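Local coordinates for GTPase-activating protein GYP1 (Saccharomyces cerevisiae, PDB 1FKM) that stimulates GTP hydrolysis by Ypt/Rab GTPases, chiefly Ypt1 and Ypt7, through this GAP domain, which supplies arginine and glutamine fingers in trans, at residues Ala333-Lys338 against Glu369-Glu374; Asn206-Val211 against Asp217-Phe222; Gln131-Leu136 against Asp191-Gly196. One frame throughout, in Å; residues are numbered along the deposited sequence. Where two conformers were deposited one is given.

Contact 1 of 3, residues Ala333-Lys338 against Glu369-Glu374; sequences AAFLIK and EMLLSE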
ATOM      1  N   ALA A 333       8.269  -4.096 -14.069  1.00 20.37           N
ATOM      2  CA  ALA A 333       8.833  -4.552 -15.337  1.00 21.06           C
ATOM      3  C   ALA A 333       7.835  -5.464 -16.061  1.00 22.20           C
ATOM      4  O   ALA A 333       7.606  -5.314 -17.262  1.00 21.73           O
ATOM      5  CB  ALA A 333      10.150  -5.296 -15.090  1.00 21.54           C
ATOM      6  N   ALA A 334       7.236  -6.400 -15.331  1.00 21.84           N
ATOM      7  CA  ALA A 334       6.268  -7.318 -15.929  1.00 21.66           C
ATOM      8  C   ALA A 334       5.029  -6.564 -16.408  1.00 21.58           C
ATOM      9  O   ALA A 334       4.447  -6.900 -17.443  1.00 22.05           O
ATOM     10  CB  ALA A 334       5.877  -8.404 -14.923  1.00 22.49           C
ATOM     11  N   PHE A 335       4.632  -5.542 -15.651  1.00 20.68           N
ATOM     12  CA  PHE A 335       3.471  -4.720 -15.986  1.00 21.49           C
ATOM     13  C   PHE A 335       3.737  -4.005 -17.309  1.00 23.09           C
ATOM     14  O   PHE A 335       2.925  -4.066 -18.240  1.00 25.27           O
ATOM     15  CB  PHE A 335       3.227  -3.690 -14.872  1.00 20.71           C
ATOM     16  CG  PHE A 335       2.003  -2.830 -15.080  1.00 20.32           C
ATOM     17  CD1 PHE A 335       0.746  -3.405 -15.248  1.00 22.78           C
ATOM     18  CD2 PHE A 335       2.103  -1.443 -15.051  1.00 20.55           C
ATOM     19  CE1 PHE A 335      -0.399  -2.604 -15.379  1.00 20.17           C
ATOM     20  CE2 PHE A 335       0.965  -0.639 -15.180  1.00 24.12           C
ATOM     21  CZ  PHE A 335      -0.284  -1.225 -15.341  1.00 23.43           C
ATOM     22  N   LEU A 336       4.885  -3.336 -17.383  1.00 21.68           N
ATOM     23  CA  LEU A 336       5.275  -2.608 -18.584  1.00 22.79           C
ATOM     24  C   LEU A 336       5.396  -3.522 -19.797  1.00 24.89           C
ATOM     25  O   LEU A 336       4.839  -3.231 -20.853  1.00 25.21           O
ATOM     26  CB  LEU A 336       6.615  -1.900 -18.365  1.00 23.89           C
ATOM     27  CG  LEU A 336       7.168  -1.110 -19.561  1.00 23.61           C
ATOM     28  CD1 LEU A 336       6.192   0.009 -19.949  1.00 21.69           C
ATOM     29  CD2 LEU A 336       8.522  -0.530 -19.196  1.00 23.16           C
ATOM     30  N   ILE A 337       6.134  -4.619 -19.641  1.00 25.05           N
ATOM     31  CA  ILE A 337       6.353  -5.555 -20.739  1.00 27.54           C
ATOM     32  C   ILE A 337       5.049  -6.098 -21.314  1.00 27.95           C
ATOM     33  O   ILE A 337       4.987  -6.466 -22.487  1.00 27.54           O
ATOM     34  CB  ILE A 337       7.255  -6.734 -20.292  1.00 41.28           C
ATOM     35  CG1 ILE A 337       8.629  -6.203 -19.869  1.00 43.79           C
ATOM     36  CG2 ILE A 337       7.420  -7.739 -21.425  1.00 43.15           C
ATOM     37  CD1 ILE A 337       9.343  -5.400 -20.931  1.00 43.85           C
ATOM     38  N   LYS A 338       4.007  -6.142 -20.494  1.00 28.58           N
ATOM     39  CA  LYS A 338       2.721  -6.637 -20.961  1.00 32.02           C
ATOM     40  C   LYS A 338       2.203  -5.766 -22.108  1.00 31.98           C
ATOM     41  O   LYS A 338       1.511  -6.255 -23.004  1.00 31.73           O
ATOM     42  CB  LYS A 338       1.705  -6.638 -19.817  1.00 42.15           C
ATOM     43  CG  LYS A 338       0.320  -7.113 -20.224  1.00 47.91           C
ATOM     44  CD  LYS A 338      -0.622  -7.164 -19.035  1.00 52.57           C
ATOM     45  CE  LYS A 338      -2.024  -7.589 -19.458  1.00 57.14           C
ATOM     46  NZ  LYS A 338      -2.032  -8.934 -20.099  1.00 59.50           N
ATOM     47  N   GLU A 369      -3.204 -11.928 -10.554  1.00 22.51           N
ATOM     48  CA  GLU A 369      -2.478 -13.122 -10.119  1.00 25.00           C
ATOM     49  C   GLU A 369      -1.411 -13.484 -11.155  1.00 24.54           C
ATOM     50  O   GLU A 369      -0.314 -13.929 -10.806  1.00 24.28           O
ATOM     51  CB  GLU A 369      -3.468 -14.278  -9.930  1.00 36.20           C
ATOM     52  CG  GLU A 369      -2.928 -15.502  -9.205  1.00 40.37           C
ATOM     53  CD  GLU A 369      -1.958 -16.310 -10.045  1.00 45.13           C
ATOM     54  OE1 GLU A 369      -2.191 -16.436 -11.265  1.00 46.49           O
ATOM     55  OE2 GLU A 369      -0.972 -16.834  -9.484  1.00 46.89           O
HETATM   56  N   MSE A 370      -1.729 -13.274 -12.430  1.00 26.25           N
HETATM   57  CA  MSE A 370      -0.790 -13.579 -13.510  1.00 28.46           C
HETATM   58  C   MSE A 370       0.425 -12.651 -13.460  1.00 26.10           C
HETATM   59  O   MSE A 370       1.565 -13.092 -13.625  1.00 24.94           O
HETATM   60  CB  MSE A 370      -1.483 -13.438 -14.870  1.00 38.62           C
HETATM   61  CG  MSE A 370      -0.634 -13.876 -16.055  1.00 50.50           C
HETATM   62 SE   MSE A 370      -1.598 -13.788 -17.741  1.00 69.80          SE
HETATM   63  CE  MSE A 370      -3.131 -14.860 -17.237  1.00 59.69           C
ATOM     64  N   LEU A 371       0.171 -11.365 -13.237  1.00 21.71           N
ATOM     65  CA  LEU A 371       1.240 -10.370 -13.160  1.00 19.88           C
ATOM     66  C   LEU A 371       2.192 -10.672 -12.000  1.00 18.57           C
ATOM     67  O   LEU A 371       3.414 -10.691 -12.163  1.00 18.05           O
ATOM     68  CB  LEU A 371       0.640  -8.970 -12.978  1.00 22.09           C
ATOM     69  CG  LEU A 371       1.608  -7.806 -12.734  1.00 22.18           C
ATOM     70  CD1 LEU A 371       2.516  -7.620 -13.937  1.00 25.55           C
ATOM     71  CD2 LEU A 371       0.819  -6.533 -12.479  1.00 22.77           C
ATOM     72  N   LEU A 372       1.622 -10.915 -10.829  1.00 19.05           N
ATOM     73  CA  LEU A 372       2.414 -11.202  -9.643  1.00 19.63           C
ATOM     74  C   LEU A 372       3.241 -12.475  -9.808  1.00 20.89           C
ATOM     75  O   LEU A 372       4.417 -12.504  -9.458  1.00 20.83           O
ATOM     76  CB  LEU A 372       1.493 -11.322  -8.424  1.00 22.11           C
ATOM     77  CG  LEU A 372       0.776 -10.024  -8.027  1.00 23.60           C
ATOM     78  CD1 LEU A 372      -0.334 -10.331  -7.020  1.00 23.70           C
ATOM     79  CD2 LEU A 372       1.790  -9.030  -7.447  1.00 22.06           C
ATOM     80  N   SER A 373       2.615 -13.522 -10.339  0.50 20.43           N
ATOM     81  CA  SER A 373       3.300 -14.794 -10.553  0.50 21.55           C
ATOM     82  C   SER A 373       4.496 -14.609 -11.484  0.50 22.02           C
ATOM     83  O   SER A 373       5.575 -15.160 -11.249  0.50 22.88           O
ATOM     84  CB  SER A 373       2.331 -15.819 -11.153  0.50 29.93           C
ATOM     85  OG  SER A 373       2.975 -17.061 -11.370  0.50 32.24           O
ATOM     86  N   GLU A 374       4.298 -13.829 -12.540  1.00 22.20           N
ATOM     87  CA  GLU A 374       5.352 -13.563 -13.510  1.00 23.69           C
ATOM     88  C   GLU A 374       6.499 -12.797 -12.848  1.00 22.85           C
ATOM     89  O   GLU A 374       7.669 -13.163 -12.984  1.00 23.51           O
ATOM     90  CB  GLU A 374       4.781 -12.768 -14.691  1.00 33.20           C
ATOM     91  CG  GLU A 374       5.792 -12.428 -15.774  1.00 39.90           C
ATOM     92  CD  GLU A 374       5.129 -11.963 -17.062  1.00 44.19           C
ATOM     93  OE1 GLU A 374       4.272 -11.056 -16.995  1.00 47.72           O
ATOM     94  OE2 GLU A 374       5.467 -12.503 -18.141  1.00 45.96           O
TER
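Leu371 reaches from helix 365-382 into the groove beside Ala334 and Phe335; Leu371 and Ala334 contribute the two largest shares of the contact. The CB and CG of Leu371 stay more than 4.2 Å from every atom of 333-338, so the touching is left to the branches. With CG anti to the backbone N (chi1 174°), the fork is carried over to the other helix. There Leu371 CD1 lies 3.4 Å from Phe335 N, lodged against the backbone, and 3.6 Å from Ala334 CB; Leu371 CD1 is also 4.1 Å from Phe335 CB. The second branch, Leu371 CD2, approaches Phe335 CD1 at 4.2 Å, meeting the ring obliquely.

Ala334 is small enough for close approach: its CA is 6.5 Å from Leu371 CA, the tightest backbone pairing here. One turn on along the leucine's helix, the extended chain of Glu374 brings its carboxylate oxygen OE1 to 3.7 Å from Ala334 CB, a van der Waals contact only. No hydrogen bond joins the two segments.

Their short axes pass 9.4 Å apart at 120°, well off antiparallel. Around them, Trp378 further along helix 365-382 touches Ala334, the Phe335 ring meets Trp236 and Trp339 edge-to-face, and Leu372 faces helix 247-261. The contact therefore joins helix 324-338 to the C-terminal helix 365-382 in this all-helical domain.

Contact 2 of 3, residues Asn206-Val211 against Asp217-Phe222; sequences NLSQLV and DLYNHF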
ATOM      1  N   ASN A 206      16.807   1.180 -11.837  1.00 24.33           N
ATOM      2  CA  ASN A 206      16.797  -0.279 -11.803  1.00 23.44           C
ATOM      3  C   ASN A 206      15.790  -0.837 -12.801  1.00 22.50           C
ATOM      4  O   ASN A 206      16.058  -1.848 -13.453  1.00 22.58           O
ATOM      5  CB  ASN A 206      16.468  -0.779 -10.390  1.00 26.71           C
ATOM      6  CG  ASN A 206      17.642  -0.644  -9.435  1.00 28.80           C
ATOM      7  OD1 ASN A 206      17.495  -0.811  -8.225  1.00 32.09           O
ATOM      8  ND2 ASN A 206      18.814  -0.349  -9.976  1.00 30.13           N
ATOM      9  N   LEU A 207      14.637  -0.184 -12.924  1.00 22.92           N
ATOM     10  CA  LEU A 207      13.610  -0.623 -13.869  1.00 22.78           C
ATOM     11  C   LEU A 207      14.122  -0.414 -15.290  1.00 23.83           C
ATOM     12  O   LEU A 207      13.934  -1.257 -16.163  1.00 23.50           O
ATOM     13  CB  LEU A 207      12.310   0.167 -13.672  1.00 22.40           C
ATOM     14  CG  LEU A 207      11.190  -0.052 -14.700  1.00 22.64           C
ATOM     15  CD1 LEU A 207      10.723  -1.510 -14.663  1.00 22.97           C
ATOM     16  CD2 LEU A 207      10.030   0.896 -14.407  1.00 21.98           C
ATOM     17  N   SER A 208      14.778   0.721 -15.504  1.00 21.94           N
ATOM     18  CA  SER A 208      15.334   1.070 -16.804  1.00 24.01           C
ATOM     19  C   SER A 208      16.341   0.014 -17.262  1.00 24.63           C
ATOM     20  O   SER A 208      16.327  -0.421 -18.419  1.00 24.68           O
ATOM     21  CB  SER A 208      16.024   2.436 -16.709  1.00 28.17           C
ATOM     22  OG  SER A 208      16.519   2.843 -17.967  1.00 37.73           O
ATOM     23  N   GLN A 209      17.218  -0.387 -16.346  1.00 25.00           N
ATOM     24  CA  GLN A 209      18.247  -1.382 -16.636  1.00 27.43           C
ATOM     25  C   GLN A 209      17.646  -2.760 -16.872  1.00 27.36           C
ATOM     26  O   GLN A 209      18.108  -3.514 -17.733  1.00 28.66           O
ATOM     27  CB  GLN A 209      19.249  -1.458 -15.482  1.00 38.71           C
ATOM     28  CG  GLN A 209      20.126  -0.221 -15.313  1.00 46.97           C
ATOM     29  CD  GLN A 209      21.128  -0.047 -16.441  1.00 51.32           C
ATOM     30  OE1 GLN A 209      20.758   0.232 -17.582  1.00 53.82           O
ATOM     31  NE2 GLN A 209      22.408  -0.219 -16.126  1.00 55.02           N
ATOM     32  N   LEU A 210      16.622  -3.091 -16.097  1.00 25.79           N
ATOM     33  CA  LEU A 210      15.951  -4.378 -16.222  1.00 26.95           C
ATOM     34  C   LEU A 210      15.327  -4.506 -17.608  1.00 25.74           C
ATOM     35  O   LEU A 210      15.506  -5.517 -18.287  1.00 26.64           O
ATOM     36  CB  LEU A 210      14.850  -4.505 -15.165  1.00 32.13           C
ATOM     37  CG  LEU A 210      14.769  -5.776 -14.320  1.00 36.12           C
ATOM     38  CD1 LEU A 210      13.429  -5.787 -13.587  1.00 32.04           C
ATOM     39  CD2 LEU A 210      14.914  -7.022 -15.191  1.00 34.85           C
ATOM     40  N   VAL A 211      14.593  -3.478 -18.022  1.00 24.50           N
ATOM     41  CA  VAL A 211      13.930  -3.489 -19.321  1.00 25.59           C
ATOM     42  C   VAL A 211      14.932  -3.510 -20.467  1.00 26.33           C
ATOM     43  O   VAL A 211      14.694  -4.141 -21.499  1.00 25.56           O
ATOM     44  CB  VAL A 211      12.983  -2.281 -19.467  1.00 28.29           C
ATOM     45  CG1 VAL A 211      12.320  -2.293 -20.839  1.00 28.26           C
ATOM     46  CG2 VAL A 211      11.927  -2.332 -18.372  1.00 28.93           C
ATOM     47  N   ASP A 217      14.464  -4.084 -27.508  1.00 29.21           N
ATOM     48  CA  ASP A 217      13.730  -3.418 -28.574  1.00 29.17           C
ATOM     49  C   ASP A 217      12.808  -2.328 -28.030  1.00 28.80           C
ATOM     50  O   ASP A 217      12.710  -1.249 -28.608  1.00 26.73           O
ATOM     51  CB  ASP A 217      12.919  -4.436 -29.383  1.00 39.17           C
ATOM     52  CG  ASP A 217      13.802  -5.384 -30.176  1.00 42.59           C
ATOM     53  OD1 ASP A 217      14.707  -4.898 -30.887  1.00 43.67           O
ATOM     54  OD2 ASP A 217      13.593  -6.612 -30.095  1.00 45.13           O
ATOM     55  N   LEU A 218      12.120  -2.610 -26.927  1.00 26.64           N
ATOM     56  CA  LEU A 218      11.236  -1.608 -26.347  1.00 25.88           C
ATOM     57  C   LEU A 218      12.094  -0.475 -25.798  1.00 24.83           C
ATOM     58  O   LEU A 218      11.770   0.702 -25.962  1.00 24.27           O
ATOM     59  CB  LEU A 218      10.387  -2.215 -25.223  1.00 25.25           C
ATOM     60  CG  LEU A 218       9.498  -1.235 -24.454  1.00 25.80           C
ATOM     61  CD1 LEU A 218       8.528  -0.544 -25.403  1.00 26.11           C
ATOM     62  CD2 LEU A 218       8.736  -1.989 -23.367  1.00 24.79           C
ATOM     63  N   TYR A 219      13.198  -0.839 -25.155  1.00 25.21           N
ATOM     64  CA  TYR A 219      14.112   0.141 -24.590  1.00 26.44           C
ATOM     65  C   TYR A 219      14.605   1.080 -25.689  1.00 27.39           C
ATOM     66  O   TYR A 219      14.604   2.299 -25.524  1.00 26.54           O
ATOM     67  CB  TYR A 219      15.308  -0.564 -23.954  1.00 29.02           C
ATOM     68  CG  TYR A 219      16.222   0.366 -23.190  1.00 32.71           C
ATOM     69  CD1 TYR A 219      15.951   0.709 -21.867  1.00 32.42           C
ATOM     70  CD2 TYR A 219      17.351   0.918 -23.798  1.00 34.20           C
ATOM     71  CE1 TYR A 219      16.783   1.580 -21.165  1.00 36.82           C
ATOM     72  CE2 TYR A 219      18.186   1.791 -23.106  1.00 36.79           C
ATOM     73  CZ  TYR A 219      17.897   2.116 -21.790  1.00 37.17           C
ATOM     74  OH  TYR A 219      18.719   2.976 -21.101  1.00 41.18           O
ATOM     75  N   ASN A 220      15.029   0.501 -26.809  1.00 24.72           N
ATOM     76  CA  ASN A 220      15.517   1.284 -27.940  1.00 26.47           C
ATOM     77  C   ASN A 220      14.411   2.162 -28.525  1.00 26.39           C
ATOM     78  O   ASN A 220      14.670   3.282 -28.970  1.00 25.68           O
ATOM     79  CB  ASN A 220      16.079   0.354 -29.024  1.00 32.24           C
ATOM     80  CG  ASN A 220      17.334  -0.386 -28.572  1.00 35.80           C
ATOM     81  OD1 ASN A 220      17.723  -1.391 -29.168  1.00 39.76           O
ATOM     82  ND2 ASN A 220      17.974   0.114 -27.521  1.00 37.26           N
ATOM     83  N   HIS A 221      13.179   1.664 -28.529  1.00 29.42           N
ATOM     84  CA  HIS A 221      12.069   2.453 -29.056  1.00 27.91           C
ATOM     85  C   HIS A 221      11.878   3.693 -28.188  1.00 28.38           C
ATOM     86  O   HIS A 221      11.655   4.790 -28.698  1.00 28.51           O
ATOM     87  CB  HIS A 221      10.775   1.636 -29.074  1.00 24.61           C
ATOM     88  CG  HIS A 221       9.585   2.401 -29.567  1.00 26.73           C
ATOM     89  ND1 HIS A 221       9.425   2.766 -30.887  1.00 28.62           N
ATOM     90  CD2 HIS A 221       8.501   2.880 -28.912  1.00 26.90           C
ATOM     91  CE1 HIS A 221       8.293   3.434 -31.023  1.00 28.51           C
ATOM     92  NE2 HIS A 221       7.713   3.518 -29.839  1.00 27.85           N
ATOM     93  N   PHE A 222      11.958   3.511 -26.872  1.00 24.23           N
ATOM     94  CA  PHE A 222      11.811   4.622 -25.942  1.00 23.59           C
ATOM     95  C   PHE A 222      12.878   5.674 -26.228  1.00 24.75           C
ATOM     96  O   PHE A 222      12.596   6.870 -26.237  1.00 21.73           O
ATOM     97  CB  PHE A 222      11.951   4.139 -24.494  1.00 26.20           C
ATOM     98  CG  PHE A 222      10.699   3.514 -23.923  1.00 25.72           C
ATOM     99  CD1 PHE A 222       9.534   3.419 -24.674  1.00 23.96           C
ATOM    100  CD2 PHE A 222      10.690   3.043 -22.610  1.00 25.21           C
ATOM    101  CE1 PHE A 222       8.376   2.864 -24.127  1.00 25.31           C
ATOM    102  CE2 PHE A 222       9.537   2.487 -22.056  1.00 25.02           C
ATOM    103  CZ  PHE A 222       8.381   2.400 -22.813  1.00 24.60           C
TER
HETATM  104  O   HOH W   1      19.149   1.931 -18.245  1.00 42.53           O
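Val211 and Tyr219 lie where the backbones come nearest, CA to CA 6.4 Å, between helical segments whose axes stand 9.9 Å apart and make an angle of 122°. Of all these residues Tyr219 has the most surface buried by the partner segment. A trans first torsion (chi1 -173°) swings its ring across to Ser208, where Tyr219 CE1 sits 3.4 Å from Ser208 OG. The hydroxyl oxygen lies at the ring edge, in the ring plane. The carbonyl oxygen of the same serine is equally close to CE1 but meets the ring obliquely, so two oxygens of one residue gather around one ring carbon.

No direct hydrogen bond crosses the contact; a water does the bridging. It lies 2.8 Å from Ser208 OG and 3.1 Å from Tyr219 OH, linking the two hydroxyls, which are themselves too far apart to bond. Its approach to Gln209 OE1 is unusually short, and the detail of that bond is doubtful. A phenylalanine in place of Tyr219 would probably keep the ring against Ser208 but leave the bridging water without its mate on helix 216-224.

On the apolar side, Val211 CG1 meets Leu218 CD2 at 4.4 Å, a loose contact. Leu218 also serves its own helix: its CG stands 4.1 Å above one face of the Phe222 ring, offset toward the rim.

The helices are consecutive, and Asp215 at their junction accepts a hydrogen bond from Leu218 N through OD1. Phe229 touches Ser208, Val211 and Tyr219. Elsewhere on helix 198-214, Leu207 and Leu210 pack on helix 324-338, while Leu218 rests on helix 340-343, placing this pair of helices against the C-terminal part of the domain.

Contact 3 of 3, residues Gln131-Leu136 against Asp191-Gly196; sequences QGINDL and DNYIHG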
ATOM      1  N   GLN A 131       4.419  13.905  -0.793  1.00 26.43           N
ATOM      2  CA  GLN A 131       3.286  13.520  -1.620  1.00 29.45           C
ATOM      3  C   GLN A 131       3.531  12.087  -2.076  1.00 29.22           C
ATOM      4  O   GLN A 131       4.611  11.753  -2.580  1.00 27.68           O
ATOM      5  CB  GLN A 131       3.159  14.463  -2.819  1.00 46.54           C
ATOM      6  CG  GLN A 131       1.848  14.327  -3.574  1.00 53.80           C
ATOM      7  CD  GLN A 131       1.600  15.485  -4.521  1.00 57.80           C
ATOM      8  OE1 GLN A 131       2.352  15.697  -5.474  1.00 59.25           O
ATOM      9  NE2 GLN A 131       0.543  16.247  -4.257  1.00 59.48           N
ATOM     10  N   GLY A 132       2.523  11.244  -1.882  1.00 28.53           N
ATOM     11  CA  GLY A 132       2.640   9.844  -2.231  1.00 26.81           C
ATOM     12  C   GLY A 132       2.315   9.025  -0.995  1.00 26.87           C
ATOM     13  O   GLY A 132       1.708   7.957  -1.084  1.00 25.41           O
ATOM     14  N   ILE A 133       2.719   9.531   0.169  1.00 22.46           N
ATOM     15  CA  ILE A 133       2.448   8.840   1.426  1.00 22.83           C
ATOM     16  C   ILE A 133       0.952   8.900   1.716  1.00 21.08           C
ATOM     17  O   ILE A 133       0.399   8.020   2.385  1.00 22.23           O
ATOM     18  CB  ILE A 133       3.217   9.480   2.594  1.00 28.17           C
ATOM     19  CG1 ILE A 133       4.721   9.421   2.322  1.00 30.65           C
ATOM     20  CG2 ILE A 133       2.895   8.750   3.886  1.00 29.20           C
ATOM     21  CD1 ILE A 133       5.259   8.011   2.160  1.00 34.69           C
ATOM     22  N   ASN A 134       0.297   9.941   1.211  1.00 21.71           N
ATOM     23  CA  ASN A 134      -1.146  10.089   1.406  1.00 22.41           C
ATOM     24  C   ASN A 134      -1.871   8.972   0.659  1.00 23.13           C
ATOM     25  O   ASN A 134      -2.964   8.560   1.044  1.00 23.32           O
ATOM     26  CB  ASN A 134      -1.625  11.460   0.914  1.00 21.77           C
ATOM     27  CG  ASN A 134      -1.288  11.717  -0.541  1.00 23.98           C
ATOM     28  OD1 ASN A 134      -0.141  11.572  -0.964  1.00 24.15           O
ATOM     29  ND2 ASN A 134      -2.290  12.115  -1.315  1.00 24.25           N
ATOM     30  N   ASP A 135      -1.258   8.479  -0.411  1.00 21.96           N
ATOM     31  CA  ASP A 135      -1.860   7.388  -1.164  1.00 24.03           C
ATOM     32  C   ASP A 135      -1.606   6.066  -0.444  1.00 23.58           C
ATOM     33  O   ASP A 135      -2.522   5.261  -0.264  1.00 23.00           O
ATOM     34  CB  ASP A 135      -1.261   7.301  -2.573  1.00 30.41           C
ATOM     35  CG  ASP A 135      -1.583   8.512  -3.423  1.00 34.07           C
ATOM     36  OD1 ASP A 135      -2.782   8.779  -3.654  1.00 34.49           O
ATOM     37  OD2 ASP A 135      -0.632   9.192  -3.859  1.00 37.28           O
ATOM     38  N   LEU A 136      -0.358   5.856  -0.026  1.00 20.74           N
ATOM     39  CA  LEU A 136       0.034   4.609   0.634  1.00 20.06           C
ATOM     40  C   LEU A 136      -0.700   4.259   1.911  1.00 19.20           C
ATOM     41  O   LEU A 136      -0.825   3.085   2.250  1.00 20.46           O
ATOM     42  CB  LEU A 136       1.539   4.606   0.923  1.00 20.26           C
ATOM     43  CG  LEU A 136       2.455   4.572  -0.298  1.00 23.37           C
ATOM     44  CD1 LEU A 136       3.907   4.498   0.160  1.00 26.40           C
ATOM     45  CD2 LEU A 136       2.112   3.374  -1.166  1.00 24.13           C
ATOM     46  N   ASP A 191      14.530   5.319   2.301  1.00 21.52           N
ATOM     47  CA  ASP A 191      15.135   6.295   1.402  1.00 24.27           C
ATOM     48  C   ASP A 191      14.299   6.662   0.183  1.00 21.33           C
ATOM     49  O   ASP A 191      14.677   7.543  -0.590  1.00 18.42           O
ATOM     50  CB  ASP A 191      16.547   5.840   1.001  1.00 48.48           C
ATOM     51  CG  ASP A 191      16.581   5.095  -0.307  1.00 53.70           C
ATOM     52  OD1 ASP A 191      15.769   4.169  -0.497  1.00 55.88           O
ATOM     53  OD2 ASP A 191      17.441   5.436  -1.146  1.00 60.67           O
ATOM     54  N   ASN A 192      13.152   6.008   0.014  1.00 19.17           N
ATOM     55  CA  ASN A 192      12.272   6.355  -1.103  1.00 20.12           C
ATOM     56  C   ASN A 192      11.634   7.707  -0.795  1.00 20.88           C
ATOM     57  O   ASN A 192      11.243   8.448  -1.704  1.00 20.22           O
ATOM     58  CB  ASN A 192      11.139   5.333  -1.278  1.00 22.07           C
ATOM     59  CG  ASN A 192      11.577   4.078  -2.006  1.00 24.41           C
ATOM     60  OD1 ASN A 192      10.741   3.276  -2.440  1.00 29.66           O
ATOM     61  ND2 ASN A 192      12.880   3.892  -2.136  1.00 21.93           N
ATOM     62  N   TYR A 193      11.541   8.039   0.490  1.00 23.46           N
ATOM     63  CA  TYR A 193      10.895   9.286   0.870  1.00 25.12           C
ATOM     64  C   TYR A 193      11.718  10.370   1.561  1.00 27.40           C
ATOM     65  O   TYR A 193      11.178  11.409   1.925  1.00 28.66           O
ATOM     66  CB  TYR A 193       9.643   8.973   1.693  1.00 23.77           C
ATOM     67  CG  TYR A 193       8.687   8.085   0.926  1.00 23.14           C
ATOM     68  CD1 TYR A 193       7.894   8.610  -0.098  1.00 23.22           C
ATOM     69  CD2 TYR A 193       8.666   6.707   1.134  1.00 21.06           C
ATOM     70  CE1 TYR A 193       7.116   7.780  -0.904  1.00 23.83           C
ATOM     71  CE2 TYR A 193       7.888   5.865   0.329  1.00 23.72           C
ATOM     72  CZ  TYR A 193       7.123   6.414  -0.689  1.00 24.54           C
ATOM     73  OH  TYR A 193       6.401   5.594  -1.523  1.00 27.57           O
ATOM     74  N   ILE A 194      13.014  10.157   1.751  1.00 23.62           N
ATOM     75  CA  ILE A 194      13.793  11.223   2.361  1.00 24.19           C
ATOM     76  C   ILE A 194      13.983  12.276   1.271  1.00 24.00           C
ATOM     77  O   ILE A 194      13.781  11.993   0.090  1.00 22.29           O
ATOM     78  CB  ILE A 194      15.154  10.719   2.895  1.00 25.38           C
ATOM     79  CG1 ILE A 194      16.012  10.174   1.757  1.00 25.49           C
ATOM     80  CG2 ILE A 194      14.911   9.634   3.952  1.00 26.58           C
ATOM     81  CD1 ILE A 194      17.402   9.723   2.204  1.00 25.31           C
ATOM     82  N   HIS A 195      14.346  13.493   1.668  1.00 25.17           N
ATOM     83  CA  HIS A 195      14.536  14.596   0.730  1.00 25.68           C
ATOM     84  C   HIS A 195      15.365  14.206  -0.493  1.00 25.42           C
ATOM     85  O   HIS A 195      16.479  13.693  -0.371  1.00 23.48           O
ATOM     86  CB  HIS A 195      15.181  15.785   1.457  1.00 41.28           C
ATOM     87  CG  HIS A 195      15.286  17.023   0.620  1.00 45.96           C
ATOM     88  ND1 HIS A 195      14.268  17.457  -0.199  1.00 49.58           N
ATOM     89  CD2 HIS A 195      16.282  17.931   0.497  1.00 48.38           C
ATOM     90  CE1 HIS A 195      14.632  18.579  -0.794  1.00 48.85           C
ATOM     91  NE2 HIS A 195      15.850  18.888  -0.390  1.00 48.25           N
ATOM     92  N   GLY A 196      14.810  14.465  -1.677  1.00 24.84           N
ATOM     93  CA  GLY A 196      15.484  14.122  -2.918  1.00 24.38           C
ATOM     94  C   GLY A 196      15.054  12.747  -3.406  1.00 24.85           C
ATOM     95  O   GLY A 196      15.389  12.333  -4.518  1.00 23.19           O
TER
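Ile133 and Tyr193 meet in a CH-pi contact: the methyl CD1 of Ile133 lies 3.4 Å from the centroid of the Tyr193 ring and only 7° off its normal, squarely over one face. Two successive turns near -60° along the isoleucine chain (chi1 and chi2) direct that methyl there.

Apolar contact continues at the far end of the ring, where Leu136 CD1 comes to 3.8 Å from Tyr193 CZ, oblique to the ring. The same Leu136 CD1 also makes a close methyl-to-hydroxyl approach, 3.2 Å from Tyr193 OH. Leu186 of helix 168-186 touches all three side chains, adding to a buried cluster.

Polar bonds hold the parts around it. Tyr193 OH is hydrogen-bonded to the backbone oxygen of Asn238, whose ND2 in turn bonds Gln131 O, so Asn238 is bonded to both segments. Within 131-136, Gly132 N donates to Asn134 OD1 at 2.8 Å, with an N-H...O angle of 158°, and Leu136 N bonds Gly132 O at 3.1 Å; Gly132 is the N-cap of helix 133-145. Asn134 ND2 bonds Thr97 OG1, next to the arginine finger Arg96.

Gln131 is the glutamine finger, and its CB points away from 191-196. Tyr129 and Gln131 fit the Tyr-x-Gln motif of TBC domains; the cluster thus packs the helix that follows the finger in sequence against the loop before helix 198-214.

Overall arrangement
From the N terminus, contact 3 comes first, closing a 54-residue excursion from the glutamine-finger region through helices 133-145 and 168-186 to the loop before helix 198-214. Contact 2 follows, closing the short junction between helices 198-214 and 216-224. Contact 1 closes last, bringing helix 365-382 back to helix 324-338. The three are in series: none nests or crosses. Contacts 1 and 2 nevertheless touch in space, since Ala333 packs on Leu207 and Leu210, and Leu336 on Val211 and Leu218, so the two share an apolar boundary. Contact 3 stands apart, its centre about 25 Å from that of contact 2 and 24 Å from that of contact 1.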